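Local coordinates for Iron(3+)-hydroxamate-binding protein FhuD (Bacillus subtilis subsp. subtilis, PDB 3G9Q) that binds iron(3+)-hydroxamate complexes such as ferrichrome and passes them to the membrane permease of the FhuCBGD ABC transporter for iron import, at residues 157-162 against 193-198; 161-166 against 187-192; 149-154 against 209-214. All coordinates share one frame; numbering follows the deposited sequence.

Contact 1: residues 157-162 against 193-198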
ATOM      1  N   ASP A 157     -17.309  -3.573 -13.550  1.00 77.78           N
ATOM      2  CA  ASP A 157     -17.330  -2.840 -12.287  1.00 73.82           C
ATOM      3  C   ASP A 157     -16.169  -1.872 -12.135  1.00 66.48           C
ATOM      4  O   ASP A 157     -15.056  -2.151 -12.571  1.00 56.19           O
ATOM      5  CB  ASP A 157     -17.306  -3.820 -11.113  1.00 81.22           C
ATOM      6  CG  ASP A 157     -18.548  -4.670 -11.046  1.00 84.73           C
ATOM      7  OD1 ASP A 157     -18.503  -5.728 -10.371  1.00 84.45           O
ATOM      8  OD2 ASP A 157     -19.563  -4.268 -11.667  1.00 81.06           O
ATOM      9  N   ILE A 158     -16.445  -0.739 -11.501  1.00 66.95           N
ATOM     10  CA  ILE A 158     -15.436   0.286 -11.248  1.00 64.04           C
ATOM     11  C   ILE A 158     -15.472   0.608  -9.755  1.00 61.03           C
ATOM     12  O   ILE A 158     -16.533   0.920  -9.197  1.00 57.04           O
ATOM     13  CB  ILE A 158     -15.724   1.571 -12.049  1.00 62.01           C
ATOM     14  CG1 ILE A 158     -15.667   1.272 -13.547  1.00 57.58           C
ATOM     15  CG2 ILE A 158     -14.722   2.647 -11.685  1.00 42.77           C
ATOM     16  CD1 ILE A 158     -16.284   2.346 -14.442  1.00 59.57           C
ATOM     17  N   TYR A 159     -14.316   0.518  -9.107  1.00 54.11           N
ATOM     18  CA  TYR A 159     -14.233   0.792  -7.675  1.00 54.27           C
ATOM     19  C   TYR A 159     -13.705   2.214  -7.405  1.00 44.81           C
ATOM     20  O   TYR A 159     -12.662   2.594  -7.924  1.00 49.99           O
ATOM     21  CB  TYR A 159     -13.328  -0.260  -6.985  1.00 46.38           C
ATOM     22  CG  TYR A 159     -13.589  -1.711  -7.394  1.00 52.38           C
ATOM     23  CD1 TYR A 159     -12.670  -2.411  -8.197  1.00 63.67           C
ATOM     24  CD2 TYR A 159     -14.748  -2.386  -6.986  1.00 48.29           C
ATOM     25  CE1 TYR A 159     -12.896  -3.753  -8.584  1.00 53.99           C
ATOM     26  CE2 TYR A 159     -14.986  -3.727  -7.368  1.00 57.10           C
ATOM     27  CZ  TYR A 159     -14.056  -4.400  -8.167  1.00 57.51           C
ATOM     28  OH  TYR A 159     -14.282  -5.708  -8.550  1.00 47.26           O
ATOM     29  N   VAL A 160     -14.453   3.006  -6.638  1.00 32.67           N
ATOM     30  CA  VAL A 160     -14.026   4.359  -6.272  1.00 37.24           C
ATOM     31  C   VAL A 160     -13.613   4.254  -4.818  1.00 35.70           C
ATOM     32  O   VAL A 160     -14.460   4.135  -3.935  1.00 36.56           O
ATOM     33  CB  VAL A 160     -15.167   5.417  -6.426  1.00 38.86           C
ATOM     34  CG1 VAL A 160     -16.456   4.878  -5.843  1.00 55.72           C
ATOM     35  CG2 VAL A 160     -14.788   6.712  -5.733  1.00 25.80           C
ATOM     36  N   PHE A 161     -12.306   4.280  -4.570  1.00 39.59           N
ATOM     37  CA  PHE A 161     -11.795   4.135  -3.212  1.00 40.51           C
ATOM     38  C   PHE A 161     -11.869   5.367  -2.343  1.00 42.74           C
ATOM     39  O   PHE A 161     -11.908   6.489  -2.831  1.00 55.38           O
ATOM     40  CB  PHE A 161     -10.360   3.629  -3.244  1.00 31.29           C
ATOM     41  CG  PHE A 161     -10.212   2.323  -3.951  1.00 44.11           C
ATOM     42  CD1 PHE A 161      -9.824   2.282  -5.287  1.00 46.60           C
ATOM     43  CD2 PHE A 161     -10.532   1.133  -3.308  1.00 40.67           C
ATOM     44  CE1 PHE A 161      -9.759   1.068  -5.975  1.00 57.58           C
ATOM     45  CE2 PHE A 161     -10.472  -0.079  -3.981  1.00 45.79           C
ATOM     46  CZ  PHE A 161     -10.085  -0.116  -5.320  1.00 52.11           C
ATOM     47  N   GLY A 162     -11.914   5.138  -1.039  1.00 50.23           N
ATOM     48  CA  GLY A 162     -11.959   6.229  -0.090  1.00 42.14           C
ATOM     49  C   GLY A 162     -10.611   6.297   0.605  1.00 45.46           C
ATOM     50  O   GLY A 162      -9.577   6.113  -0.028  1.00 37.35           O
ATOM     51  N   PRO A 193     -17.806   0.528   3.388  1.00 67.53           N
ATOM     52  CA  PRO A 193     -16.748  -0.298   3.979  1.00 68.24           C
ATOM     53  C   PRO A 193     -15.372   0.225   3.572  1.00 65.96           C
ATOM     54  O   PRO A 193     -14.354  -0.405   3.852  1.00 65.22           O
ATOM     55  CB  PRO A 193     -17.018  -1.677   3.389  1.00 69.02           C
ATOM     56  CG  PRO A 193     -17.522  -1.336   2.011  1.00 73.83           C
ATOM     57  CD  PRO A 193     -18.499  -0.212   2.311  1.00 67.31           C
ATOM     58  N   GLY A 194     -15.355   1.373   2.896  1.00 58.20           N
ATOM     59  CA  GLY A 194     -14.098   1.954   2.464  1.00 54.38           C
ATOM     60  C   GLY A 194     -14.019   2.196   0.968  1.00 52.31           C
ATOM     61  O   GLY A 194     -13.076   2.830   0.503  1.00 52.79           O
ATOM     62  N   TYR A 195     -14.992   1.682   0.215  1.00 48.69           N
ATOM     63  CA  TYR A 195     -15.035   1.866  -1.238  1.00 52.45           C
ATOM     64  C   TYR A 195     -16.477   1.731  -1.740  1.00 55.33           C
ATOM     65  O   TYR A 195     -17.385   1.466  -0.955  1.00 60.49           O
ATOM     66  CB  TYR A 195     -14.124   0.849  -1.943  1.00 46.90           C
ATOM     67  CG  TYR A 195     -14.727  -0.515  -2.103  1.00 48.85           C
ATOM     68  CD1 TYR A 195     -15.429  -0.849  -3.260  1.00 48.24           C
ATOM     69  CD2 TYR A 195     -14.657  -1.454  -1.067  1.00 53.94           C
ATOM     70  CE1 TYR A 195     -16.049  -2.076  -3.386  1.00 50.73           C
ATOM     71  CE2 TYR A 195     -15.278  -2.690  -1.177  1.00 57.45           C
ATOM     72  CZ  TYR A 195     -15.976  -2.992  -2.342  1.00 61.34           C
ATOM     73  OH  TYR A 195     -16.607  -4.207  -2.458  1.00 73.23           O
ATOM     74  N   THR A 196     -16.682   1.933  -3.039  1.00 56.46           N
ATOM     75  CA  THR A 196     -18.011   1.847  -3.650  1.00 52.83           C
ATOM     76  C   THR A 196     -17.856   1.388  -5.087  1.00 54.99           C
ATOM     77  O   THR A 196     -17.087   1.977  -5.858  1.00 47.59           O
ATOM     78  CB  THR A 196     -18.737   3.230  -3.704  1.00 62.96           C
ATOM     79  OG1 THR A 196     -18.821   3.801  -2.392  1.00 71.82           O
ATOM     80  CG2 THR A 196     -20.146   3.080  -4.268  1.00 58.25           C
ATOM     81  N   SER A 197     -18.579   0.336  -5.450  1.00 55.66           N
ATOM     82  CA  SER A 197     -18.532  -0.159  -6.817  1.00 51.94           C
ATOM     83  C   SER A 197     -19.670   0.543  -7.538  1.00 48.72           C
ATOM     84  O   SER A 197     -20.822   0.452  -7.119  1.00 47.05           O
ATOM     85  CB  SER A 197     -18.731  -1.672  -6.860  1.00 41.37           C
ATOM     86  OG  SER A 197     -18.592  -2.132  -8.197  1.00 55.12           O
ATOM     87  N   ILE A 198     -19.341   1.260  -8.609  1.00 55.03           N
ATOM     88  CA  ILE A 198     -20.347   1.992  -9.369  1.00 56.72           C
ATOM     89  C   ILE A 198     -20.389   1.572 -10.832  1.00 57.15           C
ATOM     90  O   ILE A 198     -19.540   0.811 -11.300  1.00 60.16           O
ATOM     91  CB  ILE A 198     -20.111   3.532  -9.302  1.00 56.90           C
ATOM     92  CG1 ILE A 198     -19.032   3.972 -10.306  1.00 73.17           C
ATOM     93  CG2 ILE A 198     -19.731   3.933  -7.897  1.00 57.91           C
ATOM     94  CD1 ILE A 198     -18.979   5.475 -10.578  1.00 81.21           C
TER
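V160 and I198 meet through branch methyls, V160 CG1 lying 4.0 Å from I198 CG2, on one face of an antiparallel strand pair. The pair forms one border of the five-stranded mixed sheet in the C-terminal lobe, part of the two-lobed fold of the class III periplasmic binding proteins. With chi1 at 45°, V160 CG1 sits between the backbone N and the carbonyl carbon, which brings it 3.5 Å from T196 CB; the two side chains run side by side and point the same way. I158 and I198 continue this apolar face, and L203 of helix 203-206 touches both, while T184 of helix 182-189 meets V160.

The other face carries aromatic rings. Y159 and Y195 extend next to each other in the same direction, with their planes turned 79° apart in an oblique pairing, and Y159 CD2 approaches Y195 CE1 to 3.8 Å. Nearer the end of the strand, F161 CD2 reaches Y195 CB at 3.9 Å, so contact there is with the root of the tyrosine rather than its ring. F165 and W216 meet the rings of Y195 and Y159 respectively, and Y159 OH is hydrogen-bonded to N154 ND2.

Backbone hydrogen bonds join the two strands between these faces. V160 N gives an almost straight bond (174°) to T196 O at 2.9 Å, and I198 N reaches I158 O at the same length, 2.9 Å; the return bonds from I158 N and T196 N are weak. Past the paired strands, G162 N donates to G194 O at 3.0 Å. At the opposite, more polar end, the hydroxyl of S197 lies beside the D157 side chain, with OG 3.6 Å from D157 CB.

Contact 2: residues 161-166 against 187-192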
ATOM      1  N   PHE A 161     -12.306   4.280  -4.570  1.00 39.59           N
ATOM      2  CA  PHE A 161     -11.795   4.135  -3.212  1.00 40.51           C
ATOM      3  C   PHE A 161     -11.869   5.367  -2.343  1.00 42.74           C
ATOM      4  O   PHE A 161     -11.908   6.489  -2.831  1.00 55.38           O
ATOM      5  CB  PHE A 161     -10.360   3.629  -3.244  1.00 31.29           C
ATOM      6  CG  PHE A 161     -10.212   2.323  -3.951  1.00 44.11           C
ATOM      7  CD1 PHE A 161      -9.824   2.282  -5.287  1.00 46.60           C
ATOM      8  CD2 PHE A 161     -10.532   1.133  -3.308  1.00 40.67           C
ATOM      9  CE1 PHE A 161      -9.759   1.068  -5.975  1.00 57.58           C
ATOM     10  CE2 PHE A 161     -10.472  -0.079  -3.981  1.00 45.79           C
ATOM     11  CZ  PHE A 161     -10.085  -0.116  -5.320  1.00 52.11           C
ATOM     12  N   GLY A 162     -11.914   5.138  -1.039  1.00 50.23           N
ATOM     13  CA  GLY A 162     -11.959   6.229  -0.090  1.00 42.14           C
ATOM     14  C   GLY A 162     -10.611   6.297   0.605  1.00 45.46           C
ATOM     15  O   GLY A 162      -9.577   6.113  -0.028  1.00 37.35           O
ATOM     16  N   LYS A 163     -10.618   6.539   1.908  1.00 42.09           N
ATOM     17  CA  LYS A 163      -9.379   6.642   2.647  1.00 52.91           C
ATOM     18  C   LYS A 163      -9.027   5.395   3.438  1.00 57.40           C
ATOM     19  O   LYS A 163      -7.886   5.225   3.867  1.00 65.57           O
ATOM     20  CB  LYS A 163      -9.423   7.848   3.594  1.00 57.81           C
ATOM     21  CG  LYS A 163     -10.437   7.762   4.723  1.00 66.62           C
ATOM     22  CD  LYS A 163     -10.396   9.029   5.578  1.00 77.43           C
ATOM     23  CE  LYS A 163     -11.366   8.936   6.756  1.00 86.99           C
ATOM     24  NZ  LYS A 163     -11.281  10.106   7.686  1.00 82.43           N
ATOM     25  N   ASP A 164      -9.993   4.508   3.622  1.00 64.13           N
ATOM     26  CA  ASP A 164      -9.742   3.312   4.405  1.00 63.84           C
ATOM     27  C   ASP A 164      -9.722   2.016   3.620  1.00 60.03           C
ATOM     28  O   ASP A 164     -10.241   1.005   4.078  1.00 59.35           O
ATOM     29  CB  ASP A 164     -10.766   3.232   5.542  1.00 67.93           C
ATOM     30  CG  ASP A 164     -10.466   4.214   6.657  1.00 74.08           C
ATOM     31  OD1 ASP A 164     -10.896   5.387   6.586  1.00 74.47           O
ATOM     32  OD2 ASP A 164      -9.767   3.804   7.607  1.00 83.70           O
ATOM     33  N   PHE A 165      -9.106   2.030   2.446  1.00 55.09           N
ATOM     34  CA  PHE A 165      -9.062   0.812   1.660  1.00 50.38           C
ATOM     35  C   PHE A 165      -7.833   0.676   0.771  1.00 58.28           C
ATOM     36  O   PHE A 165      -7.898   0.043  -0.290  1.00 59.76           O
ATOM     37  CB  PHE A 165     -10.325   0.700   0.811  1.00 42.42           C
ATOM     38  CG  PHE A 165     -10.925  -0.662   0.830  1.00 50.38           C
ATOM     39  CD1 PHE A 165     -11.684  -1.080   1.912  1.00 57.27           C
ATOM     40  CD2 PHE A 165     -10.657  -1.565  -0.187  1.00 56.04           C
ATOM     41  CE1 PHE A 165     -12.162  -2.395   1.983  1.00 66.35           C
ATOM     42  CE2 PHE A 165     -11.130  -2.882  -0.130  1.00 55.87           C
ATOM     43  CZ  PHE A 165     -11.880  -3.299   0.955  1.00 54.90           C
ATOM     44  N   GLY A 166      -6.716   1.265   1.198  1.00 51.95           N
ATOM     45  CA  GLY A 166      -5.495   1.181   0.418  1.00 42.28           C
ATOM     46  C   GLY A 166      -5.537   2.038  -0.824  1.00 41.59           C
ATOM     47  O   GLY A 166      -6.302   2.999  -0.902  1.00 44.85           O
ATOM     48  N   LYS A 187     -20.131   8.481  -0.118  1.00 54.52           N
ATOM     49  CA  LYS A 187     -20.212   7.057  -0.364  1.00 56.13           C
ATOM     50  C   LYS A 187     -19.011   6.217   0.019  1.00 56.94           C
ATOM     51  O   LYS A 187     -19.149   5.218   0.723  1.00 64.74           O
ATOM     52  CB  LYS A 187     -20.554   6.809  -1.832  1.00 59.97           C
ATOM     53  CG  LYS A 187     -21.909   7.370  -2.267  1.00 60.01           C
ATOM     54  CD  LYS A 187     -23.053   6.812  -1.433  1.00 55.14           C
ATOM     55  CE  LYS A 187     -24.395   7.058  -2.102  1.00 58.67           C
ATOM     56  NZ  LYS A 187     -24.527   6.298  -3.378  1.00 64.59           N
ATOM     57  N   ALA A 188     -17.832   6.613  -0.436  1.00 55.03           N
ATOM     58  CA  ALA A 188     -16.637   5.838  -0.147  1.00 50.85           C
ATOM     59  C   ALA A 188     -15.958   6.169   1.180  1.00 53.35           C
ATOM     60  O   ALA A 188     -15.010   5.491   1.560  1.00 59.97           O
ATOM     61  CB  ALA A 188     -15.647   5.979  -1.287  1.00 48.38           C
ATOM     62  N   ILE A 189     -16.421   7.193   1.889  1.00 51.36           N
ATOM     63  CA  ILE A 189     -15.796   7.522   3.164  1.00 56.61           C
ATOM     64  C   ILE A 189     -16.760   7.477   4.342  1.00 64.67           C
ATOM     65  O   ILE A 189     -16.828   6.479   5.060  1.00 74.37           O
ATOM     66  CB  ILE A 189     -15.110   8.909   3.135  1.00 51.24           C
ATOM     67  CG1 ILE A 189     -13.954   8.907   2.136  1.00 50.86           C
ATOM     68  CG2 ILE A 189     -14.546   9.243   4.505  1.00 49.68           C
ATOM     69  CD1 ILE A 189     -13.467  10.291   1.708  1.00 59.45           C
ATOM     70  N   ASP A 190     -17.511   8.556   4.534  1.00 70.76           N
ATOM     71  CA  ASP A 190     -18.477   8.685   5.636  1.00 76.04           C
ATOM     72  C   ASP A 190     -19.572   7.618   5.693  1.00 69.67           C
ATOM     73  O   ASP A 190     -20.525   7.752   6.459  1.00 56.11           O
ATOM     74  CB  ASP A 190     -19.155  10.053   5.550  1.00 78.17           C
ATOM     75  CG  ASP A 190     -18.163  11.187   5.480  1.00 82.00           C
ATOM     76  OD1 ASP A 190     -18.573  12.308   5.087  1.00 87.27           O
ATOM     77  OD2 ASP A 190     -16.980  10.949   5.828  1.00 78.53           O
ATOM     78  N   GLN A 191     -19.439   6.559   4.906  1.00 71.21           N
ATOM     79  CA  GLN A 191     -20.475   5.553   4.903  1.00 70.52           C
ATOM     80  C   GLN A 191     -20.001   4.124   4.688  1.00 75.78           C
ATOM     81  O   GLN A 191     -19.865   3.364   5.644  1.00 84.33           O
ATOM     82  CB  GLN A 191     -21.513   5.927   3.849  1.00 70.03           C
ATOM     83  CG  GLN A 191     -22.723   5.037   3.767  1.00 62.93           C
ATOM     84  CD  GLN A 191     -23.676   5.498   2.685  1.00 62.92           C
ATOM     85  OE1 GLN A 191     -24.123   6.649   2.680  1.00 48.59           O
ATOM     86  NE2 GLN A 191     -23.990   4.602   1.756  1.00 63.35           N
ATOM     87  N   GLY A 192     -19.735   3.768   3.436  1.00 70.20           N
ATOM     88  CA  GLY A 192     -19.326   2.409   3.108  1.00 72.94           C
ATOM     89  C   GLY A 192     -18.221   1.706   3.883  1.00 67.04           C
ATOM     90  O   GLY A 192     -17.759   2.174   4.925  1.00 55.89           O
TER
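G162 and A188 bring their backbones together, CA to CA 4.7 Å, where the loop following strand 157-161 passes the last part of helix 182-189. The loop packs against the wider, pi-type turn of this helix, in the C-terminal lobe of the two-lobed binding-protein fold, and then leads on to helix 169-175. The backbones meet in a CA-H...O contact: G162 CA points its hydrogen at A188 O at 3.5 Å, with an angle of 160° at the hydrogen. A side chain at G162 would find little room, because a CB placed there would lie about 2.1 Å from A188 O and crowd I189 CG1 as well. Beyond the turn, G192 N bonds back to K187 O at 3.1 Å.

Small and branched side chains fill in around the glycine. The methyl of A188 is directed at the loop, its CB 3.8 Å from G162 N and also close to the carbonyl carbon of F161. I189 works with both branches: CG1 lies 4.0 Å from G162 CA, while CG2 meets K163. With CG between the backbone N and the carbonyl carbon (chi1 66°), K163 runs out extended and crosses I189 at about a right angle, touching Y173 and K174 of helix 169-175 as well. K163 contributes through its aliphatic chain, CE lying 3.9 Å from I189 CG2.

Contact 3: residues 149-154 against 209-214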
ATOM      1  N   SER A 149      -9.798  11.910  -7.113  1.00 31.89           N
ATOM      2  CA  SER A 149     -10.462  10.612  -7.055  1.00 26.28           C
ATOM      3  C   SER A 149      -9.478   9.473  -7.117  1.00 29.88           C
ATOM      4  O   SER A 149      -8.357   9.626  -7.592  1.00 30.68           O
ATOM      5  CB  SER A 149     -11.421  10.430  -8.238  1.00 32.59           C
ATOM      6  OG  SER A 149     -12.326  11.496  -8.375  1.00 33.09           O
ATOM      7  N   ILE A 150      -9.907   8.317  -6.636  1.00 31.14           N
ATOM      8  CA  ILE A 150      -9.075   7.131  -6.725  1.00 42.14           C
ATOM      9  C   ILE A 150      -9.973   5.996  -7.180  1.00 52.60           C
ATOM     10  O   ILE A 150     -10.947   5.653  -6.499  1.00 57.13           O
ATOM     11  CB  ILE A 150      -8.444   6.734  -5.395  1.00 41.34           C
ATOM     12  CG1 ILE A 150      -7.593   7.895  -4.860  1.00 36.20           C
ATOM     13  CG2 ILE A 150      -7.603   5.467  -5.612  1.00 22.86           C
ATOM     14  CD1 ILE A 150      -7.146   7.744  -3.409  1.00 35.76           C
HETATM   15  N   MSE A 151      -9.669   5.418  -8.336  1.00 46.73           N
HETATM   16  CA  MSE A 151     -10.489   4.327  -8.825  1.00 54.09           C
HETATM   17  C   MSE A 151      -9.783   3.292  -9.673  1.00 51.75           C
HETATM   18  O   MSE A 151      -8.848   3.594 -10.414  1.00 44.15           O
HETATM   19  CB  MSE A 151     -11.726   4.875  -9.561  1.00 57.63           C
HETATM   20  CG  MSE A 151     -11.500   6.075 -10.488  1.00 68.23           C
HETATM   21 SE   MSE A 151     -13.164   6.983 -11.139  1.00 87.40          SE
HETATM   22  CE  MSE A 151     -13.572   8.145  -9.597  1.00 75.47           C
ATOM     23  N   GLN A 152     -10.226   2.048  -9.524  1.00 56.07           N
ATOM     24  CA  GLN A 152      -9.656   0.946 -10.287  1.00 58.59           C
ATOM     25  C   GLN A 152     -10.741   0.207 -11.025  1.00 53.76           C
ATOM     26  O   GLN A 152     -11.880   0.113 -10.569  1.00 50.57           O
ATOM     27  CB  GLN A 152      -8.903  -0.024  -9.383  1.00 64.97           C
ATOM     28  CG  GLN A 152      -7.712   0.597  -8.685  1.00 61.24           C
ATOM     29  CD  GLN A 152      -6.969  -0.409  -7.851  1.00 57.27           C
ATOM     30  OE1 GLN A 152      -7.530  -1.011  -6.932  1.00 48.53           O
ATOM     31  NE2 GLN A 152      -5.700  -0.607  -8.170  1.00 58.40           N
ATOM     32  N   THR A 153     -10.359  -0.338 -12.166  1.00 50.50           N
ATOM     33  CA  THR A 153     -11.282  -1.049 -13.023  1.00 52.97           C
ATOM     34  C   THR A 153     -11.072  -2.553 -12.986  1.00 53.52           C
ATOM     35  O   THR A 153      -9.944  -3.032 -12.847  1.00 58.32           O
ATOM     36  CB  THR A 153     -11.121  -0.568 -14.474  1.00 53.55           C
ATOM     37  OG1 THR A 153     -12.138  -1.152 -15.297  1.00 79.53           O
ATOM     38  CG2 THR A 153      -9.741  -0.961 -15.009  1.00 60.70           C
ATOM     39  N   ASN A 154     -12.173  -3.287 -13.113  1.00 50.53           N
ATOM     40  CA  ASN A 154     -12.154  -4.743 -13.121  1.00 51.87           C
ATOM     41  C   ASN A 154     -13.389  -5.253 -13.844  1.00 56.63           C
ATOM     42  O   ASN A 154     -14.409  -5.535 -13.221  1.00 61.92           O
ATOM     43  CB  ASN A 154     -12.141  -5.292 -11.697  1.00 56.66           C
ATOM     44  CG  ASN A 154     -12.161  -6.808 -11.664  1.00 65.83           C
ATOM     45  OD1 ASN A 154     -11.312  -7.472 -12.276  1.00 65.48           O
ATOM     46  ND2 ASN A 154     -13.131  -7.366 -10.947  1.00 61.16           N
ATOM     47  N   ASP A 209     -11.317  16.498 -10.047  1.00 48.30           N
ATOM     48  CA  ASP A 209     -10.413  17.326 -10.855  1.00 45.85           C
ATOM     49  C   ASP A 209      -9.177  16.535 -11.261  1.00 46.48           C
ATOM     50  O   ASP A 209      -8.685  16.668 -12.381  1.00 46.48           O
ATOM     51  CB  ASP A 209     -10.009  18.560 -10.039  1.00 48.14           C
ATOM     52  CG  ASP A 209     -11.205  19.444  -9.684  1.00 52.75           C
ATOM     53  OD1 ASP A 209     -11.697  20.155 -10.582  1.00 57.46           O
ATOM     54  OD2 ASP A 209     -11.667  19.419  -8.525  1.00 47.43           O
ATOM     55  N   TYR A 210      -8.675  15.725 -10.330  1.00 45.49           N
ATOM     56  CA  TYR A 210      -7.517  14.871 -10.592  1.00 53.41           C
ATOM     57  C   TYR A 210      -7.896  13.430 -10.292  1.00 46.95           C
ATOM     58  O   TYR A 210      -8.622  13.159  -9.338  1.00 41.45           O
ATOM     59  CB  TYR A 210      -6.313  15.272  -9.737  1.00 51.38           C
ATOM     60  CG  TYR A 210      -5.800  16.658 -10.024  1.00 58.12           C
ATOM     61  CD1 TYR A 210      -6.438  17.781  -9.482  1.00 46.68           C
ATOM     62  CD2 TYR A 210      -4.689  16.854 -10.849  1.00 41.62           C
ATOM     63  CE1 TYR A 210      -5.987  19.066  -9.750  1.00 48.11           C
ATOM     64  CE2 TYR A 210      -4.225  18.138 -11.125  1.00 43.17           C
ATOM     65  CZ  TYR A 210      -4.879  19.241 -10.572  1.00 60.69           C
ATOM     66  OH  TYR A 210      -4.431  20.525 -10.836  1.00 67.67           O
ATOM     67  N   ILE A 211      -7.397  12.509 -11.108  1.00 45.93           N
ATOM     68  CA  ILE A 211      -7.714  11.106 -10.921  1.00 47.17           C
ATOM     69  C   ILE A 211      -6.536  10.159 -11.035  1.00 43.66           C
ATOM     70  O   ILE A 211      -5.692  10.296 -11.912  1.00 45.53           O
ATOM     71  CB  ILE A 211      -8.758  10.640 -11.935  1.00 46.83           C
ATOM     72  CG1 ILE A 211      -9.933  11.624 -11.971  1.00 54.51           C
ATOM     73  CG2 ILE A 211      -9.228   9.238 -11.557  1.00 52.68           C
ATOM     74  CD1 ILE A 211     -10.727  11.904 -10.734  1.00 85.90           C
ATOM     75  N   PHE A 212      -6.481   9.196 -10.129  1.00 45.15           N
ATOM     76  CA  PHE A 212      -5.434   8.188 -10.156  1.00 44.23           C
ATOM     77  C   PHE A 212      -6.153   6.900 -10.530  1.00 41.18           C
ATOM     78  O   PHE A 212      -6.703   6.231  -9.665  1.00 51.77           O
ATOM     79  CB  PHE A 212      -4.799   8.034  -8.771  1.00 46.39           C
ATOM     80  CG  PHE A 212      -3.770   9.067  -8.455  1.00 39.84           C
ATOM     81  CD1 PHE A 212      -4.087  10.178  -7.696  1.00 27.53           C
ATOM     82  CD2 PHE A 212      -2.480   8.942  -8.949  1.00 36.77           C
ATOM     83  CE1 PHE A 212      -3.132  11.150  -7.439  1.00 43.61           C
ATOM     84  CE2 PHE A 212      -1.528   9.908  -8.693  1.00 36.18           C
ATOM     85  CZ  PHE A 212      -1.852  11.015  -7.938  1.00 38.42           C
ATOM     86  N   ALA A 213      -6.171   6.550 -11.804  1.00 42.25           N
ATOM     87  CA  ALA A 213      -6.877   5.338 -12.185  1.00 50.00           C
ATOM     88  C   ALA A 213      -5.974   4.248 -12.716  1.00 54.87           C
ATOM     89  O   ALA A 213      -4.868   4.507 -13.203  1.00 60.95           O
ATOM     90  CB  ALA A 213      -7.952   5.654 -13.205  1.00 47.73           C
ATOM     91  N   GLY A 214      -6.458   3.016 -12.618  1.00 48.59           N
ATOM     92  CA  GLY A 214      -5.692   1.892 -13.107  1.00 44.16           C
ATOM     93  C   GLY A 214      -6.455   0.605 -12.917  1.00 49.32           C
ATOM     94  O   GLY A 214      -7.528   0.600 -12.307  1.00 46.73           O
TER
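S149 N donates to Y210 O at 2.8 Å, a nearly straight bond (164°) in the parallel pairing of strands 148-154 and 210-215 within the mixed sheet of the C-terminal lobe. S149 uses its carbonyl as well, accepting from F212 N at 3.2 Å, with the donor tilted 33° from the carbonyl plane. Farther along, T153 N donates to G214 O at 3.0 Å, and the backbone of T153 is bonded on to W216. Between these, the bonds M151 N to F212 O and G214 N to M151 O are weak, and M151 O is also approached by the CA-H of A213. The S149 hydroxyl is hydrogen-bonded to the backbone N of G208, just before the second strand.

On the face shared by S149, M151, I211 and A213, the selenomethionine M151 leans across I211: its CG, swung by a chi1 of 42° between the backbone N and carbonyl carbon, comes 4.0 Å from I211 CG2, while A213 CB lies 4.5 Å from the same CG. I211 also packs on V242 of the next strand. Cutting I211 back to an alanine would probably leave M151 CG without this methyl neighbour and open a gap beside V242.

The opposite face bears I150, Q152 and F212. The F212 ring meets the rings of Y243 and F264, and its side chain touches S268 of helix 255-270, while S149 O lies at the ring edge, near its plane. Q152 CB lies 3.3 Å from G214 O.

In the fold
Contacts 1 and 3 are built on one sheet, their centres about 10 Å apart. The shared seam is the hairpin of strands 148-154 and 157-161, where Y159 N probably bonds to Q152 O (2.9 Å) and F161 N to I150 O (2.7 Å). Contact 2 lies about 7 Å from contact 1, centre to centre, and shares F161 and G162 with it; A188 CB packs on V160 O, and helix 182-189 is followed, through a short loop, by strand 195-198. From contact 3 it is about 14 Å away. Contacts 1 and 2 are nested in the chain loop that contact 3 closes. All three lie in the C-terminal lobe, which, as in relatives, probably forms one wall of the siderophore cleft.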